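Local coordinates for protein putative oxidoreductase (PDB 3FHL) that is a putative oxidoreductase of the Gfo/Idh/MocA family that probably binds a nicotinamide dinucleotide cofactor in its Rossmann-fold domain, at residues N28-L33 with F310-Y315; A11-S16 with I36-K41; I203-G208 with A233-R238. All coordinates share one frame; numbering follows the deposited sequence.

Contact 1. Residues N28-L33 with F310-Y315; sequences NPHFEL and FYQNIY
His30 and Tyr315 meet as stacked rings: with CG of His30 beside its backbone N (chi1 -55°) and CG of Tyr315 anti to its own (chi1 160°), each ring is put face to face with the other. The planes are 13° apart and the centroids 3.7 Å, with the CB of His30 also over the phenol face as a CH-pi contact. Pro29 CG lies near the rim of the opposite imidazole face. Next to the stack, Asn28 ND2 donates to Gln312 OE1 at 3.2 Å, in the carbonyl plane of the glutamine but tilted somewhat out of the asparagine's amide plane; Gln312 points its CB away from the loop, and a bend at chi2 brings its amide back. Asn28 OD1 meanwhile accepts from His30 N at 2.9 Å, an Asx turn that fixes the Asn28 amide at the start of the loop. Deeper in, the edge of Tyr311 faces the Phe31 ring in a T-shaped pair, centroids 5.6 Å apart, and Phe31 CE2 lies 3.8 Å from Tyr315 CB. The hydroxyl of Tyr311 is hydrogen-bonded to His21. Helix 309-320 of the C-terminal domain is therefore held against the Rossmann sheet by an aromatic core under a polar margin, where one amide serves both turn and helix.

Contact 2. Residues A11-S16 with I36-K41; sequences AAFGMS and IVERSK
Phe13 lays its CB against Ile36 of the strand and Glu38 just past its end, with CB 3.9 Å from Ile36 CG2 and 4.0 Å from Glu38 CG. Its CG stands anti to the backbone N (chi1 -155°), which sets the ring beside Ile36, where CD1 also approaches CG2; the two side chains run aslant of each other. Glu38 takes part through its aliphatic CG, while its carboxylate is held by Ser44 and by the backbone N of Leu43. Val37 turns its CB toward residues 11-16 and meets backbone, not side chain: Ala11 O lies 3.4 Å from Val37 CB, with both methyls a little farther off. No direct hydrogen bond joins the segments. A water does so instead, accepting from Phe13 N at 2.7 Å and donating to Val37 O at 2.9 Å, so two polar backbone groups are satisfied together where the loop after strand 6-10 leaves the end of strand 31-37. Beyond, Gly14 occupies the N-cap of helix 15-27. The turn after strand 6-10 and the end of strand 31-37 belong to one beta-alpha-beta unit, and this arrangement is that of the first crossover of a Rossmann fold, where the dinucleotide cofactor is bound in relatives.

Contact 3. Residues I203-G208 with A233-R238; sequences ILREGG and ASYLMR
Stacking comes first: the guanidinium of Arg205 lies flat on the ring of Tyr235, their planes 7° apart and their centres 4.5 Å. The overlap is offset, for Arg205 NH1 lies 3.8 Å from Tyr235 CG and the Tyr235 CB sits over the rim of the guanidinium. A bend at chi3 (-52°) turns the end of the arginine chain onto the ring. Apolar packing follows along the same side chain, where Arg205 CG touches Leu236 CD1 at 3.8 Å. That methyl is shared with Leu204, whose CB approaches Leu236 CD1 to 4.1 Å; Leu204 CD1 comes to 4.2 Å from Ser234 OG. Hydrogen bonds act within each segment and not between them. Ser234 OG accepts from Leu236 N at 3.1 Å, nearly straight at 164°, giving an ST turn that shapes the chain as it leaves strand 228-234. In 203-208, Gly208 N bonds to Arg205 O and closes a type II turn with Gly207 at its third position. Arg205 is also held by a salt bridge from NE to Asp212 and a hydrogen bond from NH1 to Arg157 O, while Arg145 of the second subunit binds Leu204 O. NE and NH1 thus have polar partners, while one face of the guanidinium lies over the CB/CG side of Tyr235; the salt bridge to Asp212 probably offsets the charge, while the flat face stacks on the ring.

Contacts 1 and 2 share strand 31-37, contact 1 at its start and contact 2 at its end, with centres about 19 Å apart. Contact 3 belongs to the C-terminal domain, about 39 Å from contact 1 between centres, on the opposite side of the chain's centre. Contact 2 is buried and stays inside one beta-alpha-beta unit, relying on small apolar touches and a water. Contact 1, partly buried, joins the Rossmann and C-terminal domains through aromatic rings and an amide pair. Contact 3, largely buried, lies where the second subunit packs, and combines an arginine stacked on a tyrosine with leucine packing; neither of the others is touched by another protein chain.

Contact 1. Residues N28-L33 with F310-Y315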
# COMPACT_ATOMS: atom_id res chain seq x y z
N ASN C 28 -15.74 -33.10 -14.04
CA ASN C 28 -17.12 -32.66 -13.89
C ASN C 28 -18.01 -33.63 -14.68
O ASN C 28 -17.79 -33.83 -15.88
CB ASN C 28 -17.30 -31.22 -14.37
CG ASN C 28 -18.65 -30.62 -13.97
OD1 ASN C 28 -19.69 -31.18 -14.26
ND2 ASN C 28 -18.62 -29.47 -13.32
N PRO C 29 -18.98 -34.25 -13.99
CA PRO C 29 -19.88 -35.24 -14.61
C PRO C 29 -20.86 -34.65 -15.62
O PRO C 29 -21.48 -35.39 -16.38
CB PRO C 29 -20.63 -35.82 -13.41
CG PRO C 29 -20.63 -34.74 -12.40
CD PRO C 29 -19.29 -34.07 -12.56
N HIS C 30 -21.00 -33.33 -15.63
CA HIS C 30 -21.95 -32.68 -16.54
C HIS C 30 -21.30 -32.29 -17.87
O HIS C 30 -21.96 -31.71 -18.74
CB HIS C 30 -22.57 -31.45 -15.89
CG HIS C 30 -23.23 -31.72 -14.58
ND1 HIS C 30 -24.43 -32.38 -14.47
CD2 HIS C 30 -22.86 -31.39 -13.31
CE1 HIS C 30 -24.76 -32.47 -13.19
NE2 HIS C 30 -23.83 -31.88 -12.47
N PHE C 31 -20.02 -32.61 -18.02
CA PHE C 31 -19.30 -32.32 -19.25
C PHE C 31 -18.68 -33.60 -19.76
O PHE C 31 -18.30 -34.46 -18.97
CB PHE C 31 -18.15 -31.30 -19.01
CG PHE C 31 -18.63 -29.91 -18.67
CD1 PHE C 31 -18.70 -28.93 -19.65
CD2 PHE C 31 -19.02 -29.59 -17.37
CE1 PHE C 31 -19.17 -27.65 -19.35
CE2 PHE C 31 -19.49 -28.32 -17.06
CZ PHE C 31 -19.55 -27.34 -18.05
N GLU C 32 -18.55 -33.70 -21.08
CA GLU C 32 -17.68 -34.70 -21.66
C GLU C 32 -16.52 -33.98 -22.34
O GLU C 32 -16.73 -33.12 -23.21
CB GLU C 32 -18.43 -35.58 -22.67
CG GLU C 32 -17.54 -36.64 -23.32
CD GLU C 32 -18.17 -37.35 -24.52
OE1 GLU C 32 -17.54 -38.29 -25.04
OE2 GLU C 32 -19.27 -36.96 -24.96
N LEU C 33 -15.30 -34.31 -21.93
CA LEU C 33 -14.11 -33.87 -22.65
C LEU C 33 -14.05 -34.71 -23.91
O LEU C 33 -13.42 -35.77 -23.95
CB LEU C 33 -12.83 -34.02 -21.80
CG LEU C 33 -11.50 -33.49 -22.39
CD1 LEU C 33 -11.52 -31.99 -22.73
CD2 LEU C 33 -10.33 -33.82 -21.46
N PHE C 310 -15.81 -22.71 -12.17
CA PHE C 310 -15.99 -22.02 -13.44
C PHE C 310 -16.90 -22.84 -14.37
O PHE C 310 -17.85 -22.31 -14.95
CB PHE C 310 -14.65 -21.76 -14.13
CG PHE C 310 -14.79 -21.17 -15.50
CD1 PHE C 310 -15.07 -19.82 -15.67
CD2 PHE C 310 -14.68 -21.98 -16.63
CE1 PHE C 310 -15.20 -19.27 -16.93
CE2 PHE C 310 -14.82 -21.43 -17.91
CZ PHE C 310 -15.09 -20.08 -18.06
N TYR C 311 -16.58 -24.13 -14.47
CA TYR C 311 -17.32 -25.09 -15.30
C TYR C 311 -18.67 -25.45 -14.69
O TYR C 311 -19.66 -25.54 -15.41
CB TYR C 311 -16.44 -26.30 -15.61
CG TYR C 311 -15.42 -25.94 -16.66
CD1 TYR C 311 -15.82 -25.71 -17.98
CD2 TYR C 311 -14.07 -25.77 -16.34
CE1 TYR C 311 -14.91 -25.35 -18.96
CE2 TYR C 311 -13.14 -25.39 -17.31
CZ TYR C 311 -13.58 -25.19 -18.62
OH TYR C 311 -12.71 -24.82 -19.61
N GLN C 312 -18.72 -25.58 -13.36
CA GLN C 312 -19.98 -25.83 -12.70
C GLN C 312 -20.96 -24.68 -12.99
O GLN C 312 -22.14 -24.92 -13.27
CB GLN C 312 -19.81 -26.05 -11.19
CG GLN C 312 -21.11 -26.41 -10.43
CD GLN C 312 -21.72 -27.76 -10.83
OE1 GLN C 312 -21.09 -28.58 -11.50
NE2 GLN C 312 -22.97 -27.99 -10.42
N ASN C 313 -20.45 -23.45 -12.97
CA ASN C 313 -21.28 -22.31 -13.32
C ASN C 313 -21.77 -22.33 -14.76
O ASN C 313 -22.92 -21.98 -15.03
CB ASN C 313 -20.57 -20.98 -13.03
CG ASN C 313 -21.39 -19.78 -13.48
OD1 ASN C 313 -20.98 -19.05 -14.37
ND2 ASN C 313 -22.57 -19.61 -12.88
N ILE C 314 -20.90 -22.74 -15.69
CA ILE C 314 -21.27 -22.84 -17.09
C ILE C 314 -22.41 -23.85 -17.27
O ILE C 314 -23.39 -23.57 -17.99
CB ILE C 314 -20.06 -23.20 -17.97
CG1 ILE C 314 -19.16 -21.97 -18.10
CG2 ILE C 314 -20.48 -23.71 -19.37
CD1 ILE C 314 -18.00 -22.21 -18.96
N TYR C 315 -22.30 -24.98 -16.58
CA TYR C 315 -23.33 -26.00 -16.60
C TYR C 315 -24.66 -25.45 -16.09
O TYR C 315 -25.69 -25.62 -16.74
CB TYR C 315 -22.91 -27.25 -15.82
CG TYR C 315 -24.09 -28.11 -15.42
CD1 TYR C 315 -24.76 -28.92 -16.36
CD2 TYR C 315 -24.57 -28.10 -14.10
CE1 TYR C 315 -25.85 -29.70 -15.98
CE2 TYR C 315 -25.67 -28.86 -13.73
CZ TYR C 315 -26.30 -29.66 -14.67
OH TYR C 315 -27.38 -30.41 -14.28

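Contact 2. Residues A11-S16 with I36-K41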
# COMPACT_ATOMS: atom_id res chain seq x y z
N ALA C 11 -9.59 -26.38 -27.53
CA ALA C 11 -8.85 -25.86 -28.70
C ALA C 11 -7.33 -26.08 -28.66
O ALA C 11 -6.68 -26.01 -29.70
CB ALA C 11 -9.17 -24.39 -28.92
N ALA C 12 -6.77 -26.35 -27.48
CA ALA C 12 -5.32 -26.60 -27.36
C ALA C 12 -4.96 -27.45 -26.14
O ALA C 12 -5.61 -27.38 -25.09
CB ALA C 12 -4.54 -25.27 -27.34
N PHE C 13 -3.92 -28.27 -26.28
CA PHE C 13 -3.41 -29.03 -25.15
C PHE C 13 -2.01 -28.55 -24.74
O PHE C 13 -1.13 -29.35 -24.41
CB PHE C 13 -3.45 -30.53 -25.44
CG PHE C 13 -3.53 -31.40 -24.21
CD1 PHE C 13 -4.65 -31.38 -23.39
CD2 PHE C 13 -2.48 -32.28 -23.90
CE1 PHE C 13 -4.73 -32.20 -22.26
CE2 PHE C 13 -2.54 -33.09 -22.77
CZ PHE C 13 -3.67 -33.06 -21.95
N GLY C 14 -1.82 -27.23 -24.75
CA GLY C 14 -0.62 -26.61 -24.17
C GLY C 14 -0.80 -26.53 -22.66
O GLY C 14 -1.65 -27.24 -22.10
N MET C 15 -0.01 -25.68 -21.99
CA MET C 15 -0.06 -25.58 -20.53
C MET C 15 -1.47 -25.30 -20.01
O MET C 15 -1.96 -26.02 -19.14
CB MET C 15 0.92 -24.53 -19.99
CG MET C 15 0.90 -24.34 -18.44
SD MET C 15 -0.46 -23.35 -17.69
CE MET C 15 -0.37 -21.81 -18.62
N SER C 16 -2.10 -24.25 -20.53
CA SER C 16 -3.44 -23.86 -20.08
C SER C 16 -4.44 -25.01 -20.20
O SER C 16 -5.24 -25.24 -19.30
CB SER C 16 -3.95 -22.64 -20.84
OG SER C 16 -4.27 -22.97 -22.18
N ILE C 36 -10.14 -33.00 -28.39
CA ILE C 36 -8.99 -32.13 -28.12
C ILE C 36 -8.19 -31.89 -29.40
O ILE C 36 -7.77 -32.84 -30.06
CB ILE C 36 -8.07 -32.72 -27.00
CG1 ILE C 36 -8.85 -32.91 -25.69
CG2 ILE C 36 -6.86 -31.83 -26.77
CD1 ILE C 36 -8.15 -33.81 -24.67
N VAL C 37 -8.00 -30.62 -29.76
CA VAL C 37 -7.09 -30.27 -30.84
C VAL C 37 -5.63 -30.42 -30.41
O VAL C 37 -5.15 -29.75 -29.49
CB VAL C 37 -7.31 -28.85 -31.37
CG1 VAL C 37 -6.40 -28.58 -32.58
CG2 VAL C 37 -8.75 -28.63 -31.74
N GLU C 38 -4.93 -31.33 -31.07
CA GLU C 38 -3.49 -31.41 -31.00
C GLU C 38 -3.02 -31.45 -32.45
O GLU C 38 -3.36 -32.39 -33.18
CB GLU C 38 -3.04 -32.66 -30.26
CG GLU C 38 -3.38 -32.68 -28.76
CD GLU C 38 -2.56 -33.70 -27.99
OE1 GLU C 38 -3.16 -34.61 -27.39
OE2 GLU C 38 -1.32 -33.60 -28.00
N ARG C 39 -2.28 -30.43 -32.88
CA ARG C 39 -1.88 -30.29 -34.29
C ARG C 39 -0.92 -31.37 -34.79
O ARG C 39 -0.95 -31.71 -35.97
CB ARG C 39 -1.31 -28.90 -34.57
CG ARG C 39 -2.38 -27.80 -34.64
CD ARG C 39 -1.82 -26.50 -35.23
NE ARG C 39 -0.97 -25.77 -34.28
CZ ARG C 39 -0.39 -24.59 -34.52
NH1 ARG C 39 0.36 -24.02 -33.58
NH2 ARG C 39 -0.54 -23.99 -35.69
N SER C 40 -0.10 -31.94 -33.90
CA SER C 40 0.90 -32.94 -34.30
C SER C 40 1.18 -34.02 -33.25
O SER C 40 1.58 -35.14 -33.60
CB SER C 40 2.21 -32.24 -34.66
OG SER C 40 2.75 -31.60 -33.52
N LYS C 41 0.99 -33.67 -31.98
CA LYS C 41 1.29 -34.58 -30.87
C LYS C 41 0.06 -35.40 -30.47
O LYS C 41 -1.03 -35.23 -31.02
CB LYS C 41 1.82 -33.79 -29.67
CG LYS C 41 3.16 -33.10 -29.89
CD LYS C 41 3.45 -32.12 -28.75
CE LYS C 41 4.88 -31.60 -28.80
NZ LYS C 41 5.30 -31.03 -27.49
O HOH W 1 -2.55 -29.02 -28.49

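Contact 3. Residues I203-G208 with A233-R238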
# COMPACT_ATOMS: atom_id res chain seq x y z
N ILE C 203 9.01 0.77 -13.34
CA ILE C 203 9.96 -0.27 -13.70
C ILE C 203 11.08 -0.11 -12.69
O ILE C 203 11.93 0.79 -12.81
CB ILE C 203 10.48 -0.15 -15.15
CG1 ILE C 203 9.32 -0.14 -16.15
CG2 ILE C 203 11.41 -1.33 -15.44
CD1 ILE C 203 9.67 0.33 -17.55
N LEU C 204 11.06 -0.97 -11.68
CA LEU C 204 11.90 -0.81 -10.52
C LEU C 204 13.18 -1.64 -10.65
O LEU C 204 14.17 -1.37 -9.98
CB LEU C 204 11.14 -1.19 -9.26
CG LEU C 204 9.76 -0.58 -8.98
CD1 LEU C 204 9.27 -1.09 -7.62
CD2 LEU C 204 9.76 0.94 -9.03
N ARG C 205 13.15 -2.63 -11.53
CA ARG C 205 14.28 -3.54 -11.68
C ARG C 205 15.20 -3.07 -12.80
O ARG C 205 14.74 -2.59 -13.84
CB ARG C 205 13.82 -4.98 -11.93
CG ARG C 205 13.02 -5.57 -10.77
CD ARG C 205 12.38 -6.90 -11.08
NE ARG C 205 11.58 -6.89 -12.31
CZ ARG C 205 11.15 -7.98 -12.93
NH1 ARG C 205 11.42 -9.19 -12.43
NH2 ARG C 205 10.45 -7.88 -14.04
N GLU C 206 16.50 -3.21 -12.54
CA GLU C 206 17.54 -2.87 -13.51
C GLU C 206 17.37 -3.73 -14.75
O GLU C 206 17.31 -4.96 -14.66
CB GLU C 206 18.93 -3.08 -12.89
CG GLU C 206 20.09 -2.79 -13.84
CD GLU C 206 21.41 -3.37 -13.35
OE1 GLU C 206 21.89 -4.36 -13.95
OE2 GLU C 206 21.97 -2.84 -12.36
N GLY C 207 17.25 -3.07 -15.90
CA GLY C 207 17.12 -3.75 -17.19
C GLY C 207 15.70 -4.06 -17.63
O GLY C 207 15.50 -4.66 -18.69
N GLY C 208 14.72 -3.65 -16.83
CA GLY C 208 13.31 -3.95 -17.10
C GLY C 208 12.74 -3.14 -18.25
O GLY C 208 13.06 -1.96 -18.40
N ALA C 233 0.74 -4.67 -7.11
CA ALA C 233 1.64 -5.80 -7.33
C ALA C 233 3.04 -5.31 -7.57
O ALA C 233 3.23 -4.20 -8.06
CB ALA C 233 1.18 -6.66 -8.51
N SER C 234 4.03 -6.15 -7.26
CA SER C 234 5.42 -5.78 -7.42
C SER C 234 6.27 -7.03 -7.50
O SER C 234 5.96 -8.03 -6.86
CB SER C 234 5.89 -4.91 -6.24
OG SER C 234 7.26 -4.54 -6.37
N TYR C 235 7.35 -6.94 -8.28
CA TYR C 235 8.36 -7.99 -8.32
C TYR C 235 9.51 -7.75 -7.34
O TYR C 235 10.47 -8.52 -7.31
CB TYR C 235 8.90 -8.15 -9.74
CG TYR C 235 8.14 -9.15 -10.58
CD1 TYR C 235 8.12 -10.50 -10.23
CD2 TYR C 235 7.46 -8.75 -11.72
CE1 TYR C 235 7.44 -11.43 -11.00
CE2 TYR C 235 6.78 -9.68 -12.50
CZ TYR C 235 6.76 -11.01 -12.13
OH TYR C 235 6.07 -11.92 -12.91
N LEU C 236 9.41 -6.70 -6.53
CA LEU C 236 10.42 -6.45 -5.51
C LEU C 236 9.81 -6.26 -4.13
O LEU C 236 9.75 -5.14 -3.61
CB LEU C 236 11.29 -5.26 -5.90
CG LEU C 236 12.31 -5.49 -7.02
CD1 LEU C 236 13.05 -4.17 -7.27
CD2 LEU C 236 13.29 -6.63 -6.68
N MET C 237 9.29 -7.35 -3.58
CA MET C 237 8.74 -7.38 -2.22
C MET C 237 9.25 -8.65 -1.57
O MET C 237 8.51 -9.64 -1.44
CB MET C 237 7.20 -7.36 -2.20
CG MET C 237 6.52 -6.10 -2.68
SD MET C 237 4.71 -6.10 -2.47
CE MET C 237 4.35 -4.40 -2.88
N ARG C 238 10.52 -8.63 -1.17
CA ARG C 238 11.16 -9.81 -0.56
C ARG C 238 10.39 -10.32 0.64
O ARG C 238 10.23 -11.52 0.82
CB ARG C 238 12.64 -9.58 -0.21
CG ARG C 238 13.35 -10.92 0.01
CD ARG C 238 14.84 -10.84 -0.10
NE ARG C 238 15.39 -12.16 -0.35
CZ ARG C 238 16.62 -12.41 -0.78
NH1 ARG C 238 17.47 -11.42 -1.00
NH2 ARG C 238 17.01 -13.66 -1.00